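Local coordinates for HK97 Family Phage Portal Protein (Corynebacterium diphtheriae, PDB 3KDR) that probably forms, as a ring of twelve identical subunits, the portal through which an HK97-type phage passes its DNA into and out of the capsid, at residues G5-T10 with T136-R141; C120-I125 with A268-P273; A156-R161 with V200-M205. All blocks are in the same frame, centred on the assembly; numbering follows the deposited sequence.

How the contacts relate
Three different contacts lie along one elongated portal subunit. Contact 1 (5-10 with 136-141) is partly buried and lies nearest the chain's centre, laying the N-terminal loop on helix 134-152 through one hydrogen bond, a valine and an arginine. Contact 2 (120-125 with 268-273) is buried and mainly side chain in character, joining strand 119-123 to the end of helix 247-270. Contact 3 (156-161 with 200-205) is buried too, but made chiefly of backbone bonds between two strands. Contacts 2 and 3 lie on opposite sides of the centre, about 58 Å apart between centres. Helix 134-152 of contact 1 leads directly into strand 155-162 of contact 3, and all three contacts touch the second subunit.

Contact 1: residues G5-T10 with T136-R141; sequences GEAVTT and TFTDAR
Val8 inserts its two methyl groups between Phe137 and Arg141, which stand one turn apart on helix 134-152. CG1 rests 3.7 Å from Phe137 CB and reaches the ring only obliquely, since the phenyl group leads away from the loop towards Ile17 and Ala14. CG2 lies over the centre of one face of the Arg141 guanidinium, 3.5 Å from NH1. The valine torsion separates these tasks: with CG1 anti to the backbone N (chi1 164°), CG2 stands beside that N and faces the arginine. Arg141 comes from the opposite direction, its chain bent at chi3 to bring the flat group over the methyl. Glu6 O sits at the edge of this guanidinium, but is modelled too close to NH2 for a bond to be inferred.

Thr138 supplies the polar link. Its OG1 accepts Val8 N at 2.9 Å, with an N-H...O angle of 156°, and is also hydrogen-bonded to Ser134 O one turn earlier in the helix. With chi1 at -60° OG1 stands beside the backbone N of Thr138 and CG2 lies opposite that N, 4.0 Å from Ala7 CA. The loop then runs on into helix 11-14, for which Thr10 is the N-cap, while Val8 also touches Glu13 and Ala14 of that short helix. Arg141 also packs on Glu135 of the third subunit. One main-chain N-H tied to a threonine hydroxyl, the apolar touch of Val8 on Phe137 and a methyl laid on a guanidinium are consistent with Val8 being held on the helix by one hydrogen bond and by van der Waals contact.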
loop_
_atom_site.group_PDB
_atom_site.type_symbol
_atom_site.label_atom_id
_atom_site.label_comp_id
_atom_site.label_asym_id
_atom_site.label_seq_id
_atom_site.Cartn_x
_atom_site.Cartn_y
_atom_site.Cartn_z
ATOM N N GLY C 5 40.454 -14.360 -1.677
ATOM C CA GLY C 5 41.543 -14.324 -2.647
ATOM C C GLY C 5 41.392 -13.038 -3.445
ATOM O O GLY C 5 41.050 -11.980 -2.888
ATOM N N GLU C 6 41.630 -13.124 -4.754
ATOM C CA GLU C 6 41.428 -11.970 -5.651
ATOM C C GLU C 6 40.205 -12.268 -6.560
ATOM O O GLU C 6 39.065 -12.170 -6.093
ATOM C CB GLU C 6 42.775 -11.605 -6.354
ATOM C CG GLU C 6 42.771 -11.188 -7.858
ATOM C CD GLU C 6 43.611 -12.160 -8.726
ATOM O OE1 GLU C 6 44.771 -12.456 -8.296
ATOM O OE2 GLU C 6 43.100 -12.614 -9.808
ATOM N N ALA C 7 40.431 -12.662 -7.809
ATOM C CA ALA C 7 39.361 -12.878 -8.723
ATOM C C ALA C 7 38.920 -14.279 -8.426
ATOM O O ALA C 7 39.595 -15.023 -7.736
ATOM C CB ALA C 7 39.827 -12.752 -10.117
ATOM N N VAL C 8 37.752 -14.625 -8.894
ATOM C CA VAL C 8 37.264 -15.946 -8.709
ATOM C C VAL C 8 37.559 -16.593 -10.030
ATOM O O VAL C 8 36.925 -16.287 -11.025
ATOM C CB VAL C 8 35.754 -15.967 -8.448
ATOM C CG1 VAL C 8 35.221 -17.344 -8.647
ATOM C CG2 VAL C 8 35.427 -15.508 -7.081
ATOM N N THR C 9 38.534 -17.466 -10.082
ATOM C CA THR C 9 38.895 -18.064 -11.359
ATOM C C THR C 9 38.821 -19.584 -11.390
ATOM O O THR C 9 38.837 -20.159 -12.454
ATOM C CB THR C 9 40.332 -17.600 -11.791
ATOM O OG1 THR C 9 41.248 -17.666 -10.674
ATOM C CG2 THR C 9 40.265 -16.163 -12.361
ATOM N N THR C 10 38.763 -20.228 -10.223
ATOM C CA THR C 10 38.721 -21.667 -10.156
ATOM C C THR C 10 37.344 -22.116 -9.765
ATOM O O THR C 10 36.546 -21.351 -9.205
ATOM C CB THR C 10 39.783 -22.231 -9.203
ATOM O OG1 THR C 10 39.433 -22.010 -7.840
ATOM C CG2 THR C 10 41.093 -21.592 -9.477
ATOM N N THR C 136 31.595 -11.855 -12.655
ATOM C CA THR C 136 30.370 -11.671 -11.881
ATOM C C THR C 136 30.458 -12.495 -10.629
ATOM O O THR C 136 29.947 -12.099 -9.609
ATOM C CB THR C 136 29.069 -11.855 -12.704
ATOM O OG1 THR C 136 28.391 -13.043 -12.346
ATOM C CG2 THR C 136 29.409 -11.934 -14.127
ATOM N N PHE C 137 31.142 -13.614 -10.675
ATOM C CA PHE C 137 31.430 -14.366 -9.435
ATOM C C PHE C 137 32.352 -13.626 -8.488
ATOM O O PHE C 137 32.222 -13.780 -7.287
ATOM C CB PHE C 137 32.109 -15.723 -9.700
ATOM C CG PHE C 137 31.301 -16.678 -10.507
ATOM C CD1 PHE C 137 29.936 -16.564 -10.593
ATOM C CD2 PHE C 137 31.908 -17.720 -11.141
ATOM C CE1 PHE C 137 29.199 -17.461 -11.304
ATOM C CE2 PHE C 137 31.189 -18.596 -11.859
ATOM C CZ PHE C 137 29.829 -18.460 -11.953
ATOM N N THR C 138 33.306 -12.876 -8.999
ATOM C CA THR C 138 34.153 -12.140 -8.123
ATOM C C THR C 138 33.317 -11.100 -7.436
ATOM O O THR C 138 33.286 -10.989 -6.202
ATOM C CB THR C 138 35.222 -11.429 -8.887
ATOM O OG1 THR C 138 36.006 -12.388 -9.602
ATOM C CG2 THR C 138 36.100 -10.641 -7.957
ATOM N N ASP C 139 32.607 -10.348 -8.242
ATOM C CA ASP C 139 31.699 -9.372 -7.717
ATOM C C ASP C 139 30.741 -9.986 -6.705
ATOM O O ASP C 139 30.452 -9.387 -5.704
ATOM C CB ASP C 139 30.905 -8.745 -8.869
ATOM C CG ASP C 139 29.737 -7.803 -8.374
ATOM O OD1 ASP C 139 30.066 -6.816 -7.620
ATOM O OD2 ASP C 139 28.514 -8.033 -8.749
ATOM N N ALA C 140 30.234 -11.170 -6.980
ATOM C CA ALA C 140 29.239 -11.778 -6.098
ATOM C C ALA C 140 29.845 -12.100 -4.760
ATOM O O ALA C 140 29.205 -11.916 -3.715
ATOM C CB ALA C 140 28.673 -13.009 -6.688
ATOM N N ARG C 141 31.075 -12.595 -4.777
ATOM C CA ARG C 141 31.682 -12.993 -3.559
ATOM C C ARG C 141 32.146 -11.757 -2.875
ATOM O O ARG C 141 32.083 -11.672 -1.661
ATOM C CB ARG C 141 32.848 -13.883 -3.863
ATOM C CG ARG C 141 33.465 -14.530 -2.646
ATOM C CD ARG C 141 34.914 -14.921 -2.930
ATOM N NE ARG C 141 35.620 -13.828 -3.577
ATOM C CZ ARG C 141 36.799 -13.979 -4.151
ATOM N NH1 ARG C 141 37.399 -15.193 -4.146
ATOM N NH2 ARG C 141 37.377 -12.911 -4.718
#

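Contact 2: residues C120-I125 with A268-P273; sequences CIFVGI and ARLNQP
Arg269, in the last turn of helix 247-270, runs its side chain across Phe122 and on to Cys120 of the facing strand. CB and CG come first, with CG 3.5 Å from Phe122 CD1 in an oblique approach to the ring. CD then passes 3.1 Å from Ile121 O, a carbon-to-oxygen contact. Bends at chi2 (66°) and chi3 (-107°) swing the end of the chain round until the guanidinium lies against Cys120. There SG stands over one face, displaced toward the rim, 3.4 Å from NH1. The thiol also lies over a face of the Phe122 ring, again toward its rim, so it fills the angle between two flat groups whose planes are 48° apart. Arg269 NH1 and Ile121 N approach each other as two donors and make no bond; the charge is met instead by Asp274, whose carboxylate forms a salt bridge with NH2.

The strand engaged here, 119-123, is an outer member of a three-stranded antiparallel sheet within the chain, and the end of helix 247-270 packs beside it. Backbone bonds join Cys120 to Trp79 and Phe122 to Ala77 on the central strand 76-83, and Trp79 meets the Phe122 ring edge-to-face. Ile121 makes backbone hydrogen bonds to the second subunit.

Leu270 follows, touching the ring at CE1 and CZ, with CE1 shared with Arg269. Its CD2 meets the edge near the ring plane, 3.9 Å from Phe122 CZ, and the same side chain packs on Trp79. At Asn271 the chain leaves helical geometry. Past it, Gln272 and Pro273 turn to the second subunit, where they pack on its Met57 and Pro52 respectively.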
loop_
_atom_site.group_PDB
_atom_site.type_symbol
_atom_site.label_atom_id
_atom_site.label_comp_id
_atom_site.label_asym_id
_atom_site.label_seq_id
_atom_site.Cartn_x
_atom_site.Cartn_y
_atom_site.Cartn_z
ATOM N N CYS C 120 35.936 -40.033 -25.415
ATOM C CA CYS C 120 34.772 -39.286 -25.952
ATOM C C CYS C 120 34.620 -37.937 -25.345
ATOM O O CYS C 120 34.450 -37.831 -24.152
ATOM C CB CYS C 120 33.496 -40.022 -25.682
ATOM S SG CYS C 120 31.964 -39.165 -26.122
ATOM N N ILE C 121 34.677 -36.905 -26.170
ATOM C CA ILE C 121 34.772 -35.561 -25.664
ATOM C C ILE C 121 33.523 -34.822 -25.981
ATOM O O ILE C 121 33.122 -34.836 -27.120
ATOM C CB ILE C 121 35.919 -34.821 -26.297
ATOM C CG1 ILE C 121 37.201 -35.311 -25.654
ATOM C CG2 ILE C 121 35.752 -33.283 -26.120
ATOM C CD1 ILE C 121 38.423 -34.930 -26.426
ATOM N N PHE C 122 32.965 -34.135 -24.989
ATOM C CA PHE C 122 31.711 -33.435 -25.091
ATOM C C PHE C 122 31.940 -31.940 -25.124
ATOM O O PHE C 122 32.691 -31.428 -24.340
ATOM C CB PHE C 122 30.919 -33.690 -23.854
ATOM C CG PHE C 122 30.522 -35.095 -23.657
ATOM C CD1 PHE C 122 29.307 -35.525 -24.120
ATOM C CD2 PHE C 122 31.302 -35.976 -22.945
ATOM C CE1 PHE C 122 28.866 -36.806 -23.925
ATOM C CE2 PHE C 122 30.865 -37.273 -22.743
ATOM C CZ PHE C 122 29.649 -37.675 -23.238
ATOM N N VAL C 123 31.228 -31.237 -25.989
ATOM C CA VAL C 123 31.316 -29.771 -26.081
ATOM C C VAL C 123 30.045 -29.144 -25.533
ATOM O O VAL C 123 28.959 -29.538 -25.887
ATOM C CB VAL C 123 31.441 -29.338 -27.528
ATOM C CG1 VAL C 123 31.345 -27.872 -27.657
ATOM C CG2 VAL C 123 32.733 -29.849 -28.123
ATOM N N GLY C 124 30.174 -28.149 -24.677
ATOM C CA GLY C 124 29.023 -27.675 -23.939
ATOM C C GLY C 124 28.156 -26.760 -24.736
ATOM O O GLY C 124 28.084 -26.898 -25.916
ATOM N N ILE C 125 27.529 -25.806 -24.057
ATOM C CA ILE C 125 26.686 -24.805 -24.694
ATOM C C ILE C 125 27.362 -23.440 -24.809
ATOM O O ILE C 125 26.861 -22.552 -25.513
ATOM C CB ILE C 125 25.377 -24.693 -23.969
ATOM C CG1 ILE C 125 25.590 -24.217 -22.536
ATOM C CG2 ILE C 125 24.726 -26.039 -23.933
ATOM C CD1 ILE C 125 24.330 -24.230 -21.701
ATOM N N ALA C 268 23.675 -35.018 -28.076
ATOM C CA ALA C 268 24.184 -34.778 -29.410
ATOM C C ALA C 268 25.414 -35.613 -29.687
ATOM O O ALA C 268 25.533 -36.187 -30.770
ATOM C CB ALA C 268 24.517 -33.384 -29.549
ATOM N N ARG C 269 26.299 -35.667 -28.688
ATOM C CA ARG C 269 27.613 -36.249 -28.799
ATOM C C ARG C 269 27.434 -37.708 -28.708
ATOM O O ARG C 269 28.110 -38.443 -29.399
ATOM C CB ARG C 269 28.522 -35.724 -27.694
ATOM C CG ARG C 269 29.816 -36.409 -27.474
ATOM C CD ARG C 269 30.810 -36.271 -28.620
ATOM N NE ARG C 269 30.901 -37.528 -29.318
ATOM C CZ ARG C 269 31.995 -38.204 -29.486
ATOM N NH1 ARG C 269 33.144 -37.768 -29.044
ATOM N NH2 ARG C 269 31.931 -39.326 -30.138
ATOM N N LEU C 270 26.522 -38.138 -27.844
ATOM C CA LEU C 270 26.311 -39.566 -27.594
ATOM C C LEU C 270 25.658 -40.163 -28.794
ATOM O O LEU C 270 25.796 -41.351 -29.069
ATOM C CB LEU C 270 25.393 -39.788 -26.416
ATOM C CG LEU C 270 25.986 -39.536 -25.032
ATOM C CD1 LEU C 270 25.047 -40.020 -23.921
ATOM C CD2 LEU C 270 27.288 -40.215 -24.921
ATOM N N ASN C 271 24.952 -39.325 -29.543
ATOM C CA ASN C 271 24.269 -39.815 -30.729
ATOM C C ASN C 271 25.082 -39.679 -32.005
ATOM O O ASN C 271 24.547 -39.490 -33.079
ATOM C CB ASN C 271 22.900 -39.190 -30.846
ATOM C CG ASN C 271 21.890 -39.936 -30.078
ATOM O OD1 ASN C 271 21.147 -39.378 -29.303
ATOM N ND2 ASN C 271 21.863 -41.226 -30.264
ATOM N N GLN C 272 26.375 -39.872 -31.898
ATOM C CA GLN C 272 27.238 -39.957 -33.046
ATOM C C GLN C 272 27.720 -41.403 -33.161
ATOM O O GLN C 272 27.769 -42.143 -32.195
ATOM C CB GLN C 272 28.438 -39.057 -32.835
ATOM C CG GLN C 272 28.157 -37.608 -32.849
ATOM C CD GLN C 272 28.258 -37.032 -34.259
ATOM O OE1 GLN C 272 29.071 -37.468 -35.079
ATOM N NE2 GLN C 272 27.427 -36.041 -34.545
ATOM N N PRO C 273 28.126 -41.799 -34.343
ATOM C CA PRO C 273 28.286 -43.195 -34.563
ATOM C C PRO C 273 29.357 -43.810 -33.735
ATOM O O PRO C 273 29.291 -44.991 -33.490
ATOM C CB PRO C 273 28.612 -43.284 -36.059
ATOM C CG PRO C 273 28.845 -41.936 -36.494
ATOM C CD PRO C 273 28.091 -41.055 -35.594
#

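Contact 3: residues A156-R161 with V200-M205; sequences ALIELR and VHEHEM
Strands 155-162 and 198-205 form a two-stranded antiparallel sheet within the chain, and the short segments run at 151° to one another. Glu159 and His201 are a hydrogen-bonded pair, with Glu159 N to His201 O at 2.9 Å and His201 N to Glu159 O at 3.0 Å. Leu157 and His203 form the next such pair; His203 N meets Leu157 O at 2.9 Å. Next to this pair Ala156 N gives a longer bond of 3.3 Å to Glu204 O.

On the face bearing Glu159, His201 and His203 a cluster of charged and aromatic groups forms. Arg161 lays its guanidinium flat on the His201 ring, with CZ over the ring centre, centres 3.7 Å apart and planes at 22°. The bend at its chi3 (-78°) also turns NE and NH2 side-on to Glu159, giving a salt bridge in which NH2 takes the syn lone pair of OE1 at 2.9 Å and NE bonds OE2, which lies in the guanidinium plane. Held by its own strand, the guanidinium is thus set over the imidazole of the other. His201 NE2 is fixed by Glu199, and Glu159 OE2 is also bonded to Ser194 of the second subunit. OE1 further lies 2.9 Å from His203 CE1, near that ring's plane.

On the reverse face Ile158 CG2 approaches Val200 CB at 4.4 Å. Helix 170-184 covers this side through Tyr180, which packs on both Leu160 and Val200, while residues 158-161 pair in parallel with a strand of the second subunit, carrying the sheet across the interface.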
loop_
_atom_site.group_PDB
_atom_site.type_symbol
_atom_site.label_atom_id
_atom_site.label_comp_id
_atom_site.label_asym_id
_atom_site.label_seq_id
_atom_site.Cartn_x
_atom_site.Cartn_y
_atom_site.Cartn_z
ATOM N N ALA C 156 35.834 3.521 5.381
ATOM C CA ALA C 156 37.045 2.828 4.889
ATOM C C ALA C 156 38.295 3.551 5.311
ATOM O O ALA C 156 39.319 2.918 5.485
ATOM C CB ALA C 156 37.049 2.692 3.360
ATOM N N LEU C 157 38.233 4.870 5.451
ATOM C CA LEU C 157 39.442 5.624 5.704
ATOM C C LEU C 157 39.355 6.515 6.906
ATOM O O LEU C 157 38.493 7.335 6.968
ATOM C CB LEU C 157 39.781 6.491 4.498
ATOM C CG LEU C 157 41.220 6.967 4.621
ATOM C CD1 LEU C 157 42.124 6.275 3.622
ATOM C CD2 LEU C 157 41.183 8.418 4.413
ATOM N N ILE C 158 40.302 6.379 7.808
ATOM C CA ILE C 158 40.451 7.270 8.937
ATOM C C ILE C 158 41.569 8.293 8.720
ATOM O O ILE C 158 42.683 7.936 8.319
ATOM C CB ILE C 158 40.742 6.475 10.202
ATOM C CG1 ILE C 158 39.642 5.439 10.421
ATOM C CG2 ILE C 158 40.774 7.364 11.372
ATOM C CD1 ILE C 158 38.231 6.054 10.658
ATOM N N GLU C 159 41.261 9.560 8.982
ATOM C CA GLU C 159 42.223 10.625 8.852
ATOM C C GLU C 159 42.539 11.086 10.234
ATOM O O GLU C 159 41.641 11.294 11.019
ATOM C CB GLU C 159 41.623 11.777 8.078
ATOM C CG GLU C 159 42.429 13.027 8.170
ATOM C CD GLU C 159 41.711 14.258 7.654
ATOM O OE1 GLU C 159 40.515 14.370 7.787
ATOM O OE2 GLU C 159 42.336 15.189 7.161
ATOM N N LEU C 160 43.816 11.262 10.520
ATOM C CA LEU C 160 44.272 11.888 11.748
ATOM C C LEU C 160 44.721 13.276 11.423
ATOM O O LEU C 160 45.726 13.461 10.766
ATOM C CB LEU C 160 45.478 11.158 12.275
ATOM C CG LEU C 160 45.242 10.280 13.474
ATOM C CD1 LEU C 160 44.737 8.865 13.018
ATOM C CD2 LEU C 160 46.539 10.248 14.333
ATOM N N ARG C 161 44.022 14.267 11.905
ATOM C CA ARG C 161 44.227 15.573 11.408
ATOM C C ARG C 161 44.694 16.448 12.508
ATOM O O ARG C 161 44.028 16.527 13.534
ATOM C CB ARG C 161 42.906 16.089 10.928
ATOM C CG ARG C 161 43.008 17.347 10.198
ATOM C CD ARG C 161 41.674 17.983 10.045
ATOM N NE ARG C 161 40.935 17.329 8.977
ATOM C CZ ARG C 161 39.699 17.639 8.621
ATOM N NH1 ARG C 161 39.049 18.622 9.218
ATOM N NH2 ARG C 161 39.127 16.964 7.648
ATOM N N VAL C 200 40.244 12.862 14.953
ATOM C CA VAL C 200 39.991 11.859 13.938
ATOM C C VAL C 200 38.763 12.213 13.157
ATOM O O VAL C 200 37.786 12.686 13.734
ATOM C CB VAL C 200 39.868 10.409 14.427
ATOM C CG1 VAL C 200 40.689 10.160 15.684
ATOM C CG2 VAL C 200 38.464 10.067 14.558
ATOM N N HIS C 201 38.864 11.996 11.840
ATOM C CA HIS C 201 37.767 12.204 10.911
ATOM C C HIS C 201 37.614 10.975 10.052
ATOM O O HIS C 201 38.581 10.437 9.549
ATOM C CB HIS C 201 38.022 13.400 10.031
ATOM C CG HIS C 201 38.121 14.686 10.785
ATOM N ND1 HIS C 201 37.260 15.734 10.576
ATOM C CD2 HIS C 201 38.988 15.102 11.738
ATOM C CE1 HIS C 201 37.570 16.730 11.383
ATOM N NE2 HIS C 201 38.620 16.376 12.094
ATOM N N GLU C 202 36.363 10.566 9.903
ATOM C CA GLU C 202 35.954 9.427 9.132
ATOM C C GLU C 202 35.696 9.825 7.696
ATOM O O GLU C 202 35.103 10.860 7.424
ATOM C CB GLU C 202 34.625 9.041 9.650
ATOM C CG GLU C 202 34.583 8.531 11.000
ATOM C CD GLU C 202 33.148 8.253 11.404
ATOM O OE1 GLU C 202 32.179 8.637 10.688
ATOM O OE2 GLU C 202 32.975 7.621 12.452
ATOM N N HIS C 203 36.108 8.988 6.770
ATOM C CA HIS C 203 35.947 9.293 5.360
ATOM C C HIS C 203 35.637 8.023 4.642
ATOM O O HIS C 203 36.021 6.947 5.114
ATOM C CB HIS C 203 37.241 9.881 4.808
ATOM C CG HIS C 203 37.479 11.295 5.234
ATOM N ND1 HIS C 203 38.467 11.654 6.117
ATOM C CD2 HIS C 203 36.793 12.422 4.950
ATOM C CE1 HIS C 203 38.413 12.952 6.309
ATOM N NE2 HIS C 203 37.412 13.442 5.609
ATOM N N GLU C 204 34.943 8.137 3.511
ATOM C CA GLU C 204 34.563 6.986 2.689
ATOM C C GLU C 204 33.498 6.117 3.324
ATOM O O GLU C 204 33.624 4.872 3.395
ATOM C CB GLU C 204 35.763 6.079 2.423
ATOM C CG GLU C 204 37.018 6.796 2.075
ATOM C CD GLU C 204 37.160 7.032 0.624
ATOM O OE1 GLU C 204 36.130 7.375 -0.064
ATOM O OE2 GLU C 204 38.318 6.869 0.193
HETATM N N MSE C 205 32.436 6.748 3.780
HETATM C CA MSE C 205 31.395 5.969 4.388
HETATM C C MSE C 205 30.730 5.188 3.310
HETATM O O MSE C 205 30.366 5.742 2.314
HETATM C CB MSE C 205 30.362 6.835 5.056
HETATM C CG MSE C 205 29.624 6.067 6.119
HETATM SE SE MSE C 205 30.683 6.282 7.727
HETATM C CE MSE C 205 29.208 6.325 9.095
#